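Local coordinates for protein argonaute (Methanocaldococcus jannaschii, PDB 5G5S), which cleaves single-stranded target DNA as a DNA-guided endonuclease, using short single-stranded DNA guides to find complementary strands, possibly in defence against invading genetic elements, at residues A[682-685]-A[686-690]; A[658-661]-A[662-665]. All coordinates share one frame; numbering follows the deposited sequence.

Contact 1. Residues A[682-685]-A[686-690]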
loop_
_atom_site.group_PDB
_atom_site.type_symbol
_atom_site.label_atom_id
_atom_site.label_comp_id
_atom_site.label_asym_id
_atom_site.label_seq_id
_atom_site.Cartn_x
_atom_site.Cartn_y
_atom_site.Cartn_z
ATOM N N ILE A 682 4.088 -6.351 -1.925
ATOM C CA ILE A 682 2.718 -6.842 -1.951
ATOM C C ILE A 682 2.299 -7.250 -3.365
ATOM O O ILE A 682 2.791 -6.642 -4.307
ATOM C CB ILE A 682 1.702 -5.920 -1.199
ATOM C CG1 ILE A 682 1.467 -4.589 -1.910
ATOM C CG2 ILE A 682 2.033 -5.751 0.310
ATOM C CD1 ILE A 682 0.094 -4.058 -1.648
ATOM N N PRO A 683 1.436 -8.294 -3.547
ATOM C CA PRO A 683 1.038 -8.708 -4.912
ATOM C C PRO A 683 0.635 -7.567 -5.851
ATOM O O PRO A 683 -0.061 -6.666 -5.430
ATOM C CB PRO A 683 -0.129 -9.667 -4.652
ATOM C CG PRO A 683 0.145 -10.232 -3.321
ATOM C CD PRO A 683 0.779 -9.140 -2.524
ATOM N N ALA A 684 1.069 -7.614 -7.123
ATOM C CA ALA A 684 0.775 -6.581 -8.131
ATOM C C ALA A 684 -0.710 -6.118 -8.269
ATOM O O ALA A 684 -0.914 -4.904 -8.313
ATOM C CB ALA A 684 1.389 -6.938 -9.479
ATOM N N PRO A 685 -1.758 -6.994 -8.249
ATOM C CA PRO A 685 -3.142 -6.477 -8.350
ATOM C C PRO A 685 -3.519 -5.438 -7.282
ATOM O O PRO A 685 -4.031 -4.361 -7.630
ATOM C CB PRO A 685 -4.004 -7.743 -8.269
ATOM C CG PRO A 685 -3.092 -8.845 -8.703
ATOM C CD PRO A 685 -1.752 -8.474 -8.203
ATOM N N ILE A 686 -3.232 -5.745 -5.990
ATOM C CA ILE A 686 -3.523 -4.847 -4.866
ATOM C C ILE A 686 -2.570 -3.635 -4.838
ATOM O O ILE A 686 -3.027 -2.511 -4.609
ATOM C CB ILE A 686 -3.715 -5.588 -3.498
ATOM C CG1 ILE A 686 -4.136 -4.613 -2.364
ATOM C CG2 ILE A 686 -2.497 -6.456 -3.115
ATOM C CD1 ILE A 686 -4.544 -5.239 -1.061
ATOM N N HIS A 687 -1.272 -3.858 -5.140
ATOM C CA HIS A 687 -0.237 -2.814 -5.218
ATOM C C HIS A 687 -0.616 -1.705 -6.229
ATOM O O HIS A 687 -0.479 -0.526 -5.922
ATOM C CB HIS A 687 1.133 -3.442 -5.583
ATOM C CG HIS A 687 2.198 -2.447 -5.917
ATOM N ND1 HIS A 687 2.956 -1.837 -4.925
ATOM C CD2 HIS A 687 2.606 -1.984 -7.122
ATOM C CE1 HIS A 687 3.784 -1.023 -5.551
ATOM N NE2 HIS A 687 3.603 -1.064 -6.874
ATOM N N TYR A 688 -1.050 -2.104 -7.435
ATOM C CA TYR A 688 -1.426 -1.181 -8.497
ATOM C C TYR A 688 -2.787 -0.522 -8.276
ATOM O O TYR A 688 -2.961 0.623 -8.687
ATOM C CB TYR A 688 -1.270 -1.817 -9.891
ATOM C CG TYR A 688 0.176 -2.014 -10.302
ATOM C CD1 TYR A 688 1.071 -0.944 -10.313
ATOM C CD2 TYR A 688 0.629 -3.248 -10.761
ATOM C CE1 TYR A 688 2.396 -1.111 -10.722
ATOM C CE2 TYR A 688 1.947 -3.425 -11.176
ATOM C CZ TYR A 688 2.831 -2.356 -11.142
ATOM O OH TYR A 688 4.135 -2.537 -11.525
ATOM N N ALA A 689 -3.729 -1.213 -7.596
ATOM C CA ALA A 689 -5.027 -0.639 -7.220
ATOM C C ALA A 689 -4.772 0.550 -6.255
ATOM O O ALA A 689 -5.376 1.617 -6.413
ATOM C CB ALA A 689 -5.901 -1.680 -6.535
ATOM N N ASP A 690 -3.851 0.359 -5.285
ATOM C CA ASP A 690 -3.478 1.390 -4.321
ATOM C C ASP A 690 -2.796 2.583 -5.005
ATOM O O ASP A 690 -3.115 3.724 -4.684
ATOM C CB ASP A 690 -2.614 0.816 -3.190
ATOM C CG ASP A 690 -2.228 1.863 -2.158
ATOM O OD1 ASP A 690 -3.143 2.414 -1.494
ATOM O OD2 ASP A 690 -1.024 2.183 -2.059
#

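Contact 2. Residues A[658-661]-A[662-665]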
loop_
_atom_site.group_PDB
_atom_site.type_symbol
_atom_site.label_atom_id
_atom_site.label_comp_id
_atom_site.label_asym_id
_atom_site.label_seq_id
_atom_site.Cartn_x
_atom_site.Cartn_y
_atom_site.Cartn_z
ATOM N N ILE A 658 -1.662 -20.787 -1.721
ATOM C CA ILE A 658 -1.958 -19.344 -1.834
ATOM C C ILE A 658 -0.750 -18.470 -1.681
ATOM O O ILE A 658 -0.636 -17.494 -2.420
ATOM C CB ILE A 658 -3.099 -18.764 -0.966
ATOM C CG1 ILE A 658 -3.237 -19.411 0.401
ATOM C CG2 ILE A 658 -4.383 -18.518 -1.738
ATOM C CD1 ILE A 658 -2.586 -18.648 1.459
ATOM N N MET A 659 0.159 -18.805 -0.745
ATOM C CA MET A 659 1.380 -18.038 -0.509
ATOM C C MET A 659 2.274 -18.072 -1.719
ATOM O O MET A 659 2.802 -17.029 -2.079
ATOM C CB MET A 659 2.086 -18.457 0.792
ATOM C CG MET A 659 1.290 -18.075 2.053
ATOM S SD MET A 659 2.170 -18.337 3.616
ATOM C CE MET A 659 2.749 -16.785 3.932
ATOM N N GLN A 660 2.339 -19.222 -2.423
ATOM C CA GLN A 660 3.093 -19.332 -3.664
ATOM C C GLN A 660 2.444 -18.461 -4.732
ATOM O O GLN A 660 3.154 -17.737 -5.412
ATOM C CB GLN A 660 3.236 -20.790 -4.136
ATOM C CG GLN A 660 4.081 -20.975 -5.421
ATOM C CD GLN A 660 5.534 -20.614 -5.248
ATOM O OE1 GLN A 660 6.255 -21.214 -4.453
ATOM N NE2 GLN A 660 6.000 -19.624 -6.002
ATOM N N LEU A 661 1.106 -18.486 -4.839
ATOM C CA LEU A 661 0.368 -17.648 -5.786
ATOM C C LEU A 661 0.604 -16.162 -5.512
ATOM O O LEU A 661 0.825 -15.397 -6.446
ATOM C CB LEU A 661 -1.148 -17.966 -5.764
ATOM C CG LEU A 661 -2.072 -16.991 -6.564
ATOM C CD1 LEU A 661 -1.732 -16.984 -8.037
ATOM C CD2 LEU A 661 -3.507 -17.339 -6.392
ATOM N N LEU A 662 0.531 -15.758 -4.240
ATOM C CA LEU A 662 0.733 -14.370 -3.823
ATOM C C LEU A 662 2.141 -13.921 -4.108
ATOM O O LEU A 662 2.325 -12.811 -4.620
ATOM C CB LEU A 662 0.332 -14.173 -2.353
ATOM C CG LEU A 662 -1.161 -14.427 -2.035
ATOM C CD1 LEU A 662 -1.438 -14.277 -0.556
ATOM C CD2 LEU A 662 -2.087 -13.553 -2.872
ATOM N N TYR A 663 3.139 -14.819 -3.851
ATOM C CA TYR A 663 4.544 -14.587 -4.177
ATOM C C TYR A 663 4.726 -14.405 -5.671
ATOM O O TYR A 663 5.475 -13.519 -6.078
ATOM C CB TYR A 663 5.457 -15.736 -3.687
ATOM C CG TYR A 663 6.906 -15.506 -4.062
ATOM C CD1 TYR A 663 7.652 -14.497 -3.456
ATOM C CD2 TYR A 663 7.501 -16.220 -5.100
ATOM C CE1 TYR A 663 8.976 -14.247 -3.832
ATOM C CE2 TYR A 663 8.825 -15.987 -5.477
ATOM C CZ TYR A 663 9.559 -14.996 -4.843
ATOM O OH TYR A 663 10.867 -14.760 -5.203
ATOM N N ASP A 664 4.081 -15.259 -6.485
ATOM C CA ASP A 664 4.183 -15.191 -7.947
ATOM C C ASP A 664 3.671 -13.851 -8.455
ATOM O O ASP A 664 4.205 -13.338 -9.429
ATOM C CB ASP A 664 3.371 -16.319 -8.624
ATOM C CG ASP A 664 3.858 -17.744 -8.412
ATOM O OD1 ASP A 664 4.999 -17.920 -7.920
ATOM O OD2 ASP A 664 3.074 -18.686 -8.690
ATOM N N LEU A 665 2.628 -13.303 -7.797
ATOM C CA LEU A 665 2.017 -12.022 -8.152
ATOM C C LEU A 665 2.876 -10.815 -7.798
ATOM O O LEU A 665 2.721 -9.783 -8.432
ATOM C CB LEU A 665 0.587 -11.896 -7.607
ATOM C CG LEU A 665 -0.456 -12.842 -8.217
ATOM C CD1 LEU A 665 -1.699 -12.919 -7.338
ATOM C CD2 LEU A 665 -0.830 -12.427 -9.634
#

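Contact 1. Residues A[682-685]-A[686-690]
His687 N donates a hydrogen bond to Pro683 O at 3.1 Å, the first of three backbone bonds that tie residues 682-685 to the turn that follows. Tyr688 N reaches Ala684 O at 2.9 Å, and Ala689 N bonds to Pro685 O at 3.2 Å. Pro683 stands at the N-cap of helix 684-697, and its carbonyl accepts the first of these i to i+4 bonds.

Apolar contacts run along the same turn. Ile682, still in the loop, sets CG1 between its backbone N and carbonyl carbon (chi1 69°), which carries CD1 over the start of the helix to 3.8 Å from Ile686 CG2. Its CG1 lies 3.9 Å from His687 CB, at the edge of the imidazole and near its plane.

This is the helix of the RNase H-like Piwi domain that carries Asp690, by similarity an active-site residue and a ligand of a manganese ion. Asp690 OD1 lies near Asp506 OD2, two carboxylates that a metal would be expected to bring together.

The two rings add aromatic contacts. Tyr688 CE2 lies 3.9 Å from Ala684 CB, while His687 CD2 sits 3.6 Å above one face of the tyrosine ring, offset toward the rim. Tyr688 OH is held from outside the turn, hydrogen-bonded to Ser671 OG, a residue that interacts with guide DNA, and to Tyr670 N. His687 NE2 is hydrogen-bonded to Lys691 NZ, one turn further along the same helix.

Contact 2. Residues A[658-661]-A[662-665]
Gln660 and Asp664 meet one turn apart on helix 656-666 of the RNase H-like Piwi domain, joined by an i to i+4 side-chain bond beside the regular backbone ladder. From Gln660 CB the chain leaves with CG anti to the backbone N (chi1 -178°), and CG comes to 4.1 Å from both carboxylate oxygens of Asp664. A bend at chi2 (66°) then turns the amide toward Asp664. CD is 3.8 Å from Asp664 OD1, and OE1 takes a hydrogen bond from Asn310 N, in the loop that also holds Thr312. At the tip, NE2 approaches the edge of the Tyr663 ring, 3.8 Å from CD2, and donates to Asp664 OD1 at 2.8 Å. OD1 receives it on its syn side, 28° out of the carboxylate plane, and Thr312 OG1 is a second hydrogen-bond partner of the same oxygen.

Around the helix from this polar pair, Leu661 and Leu665 lie side by side, both touching Ile502 of strand 501-506. Leu662 and Met659 instead meet Leu638 and Phe624 of the central sheet. Between the two leucines of the first pair, CD1 of Leu661 stands 4.1 Å from CD1 of Leu665.

How the contacts relate
Contact 2 comes first along the chain, and its helix 656-666 precedes helix 684-697 of contact 1; the two centres are 13 Å apart. They touch through the last residues of 658-665 and the start of helix 684-697: Ala684 N probably hydrogen-bonds to Leu665 O at 3.0 Å, and Pro683 packs its CB 3.8 Å from Leu665 CB. Both also rest on strand 501-506, through Ile502, which meets Leu661 and Leu665 of contact 2 and Pro685 of contact 1. Asp690, at the end of contact 1, lies beside Asp506 of the same strand at the probable metal site, whereas in contact 2 the Leu662 side chain is about 12 Å from that of Asp572, a probable manganese ligand.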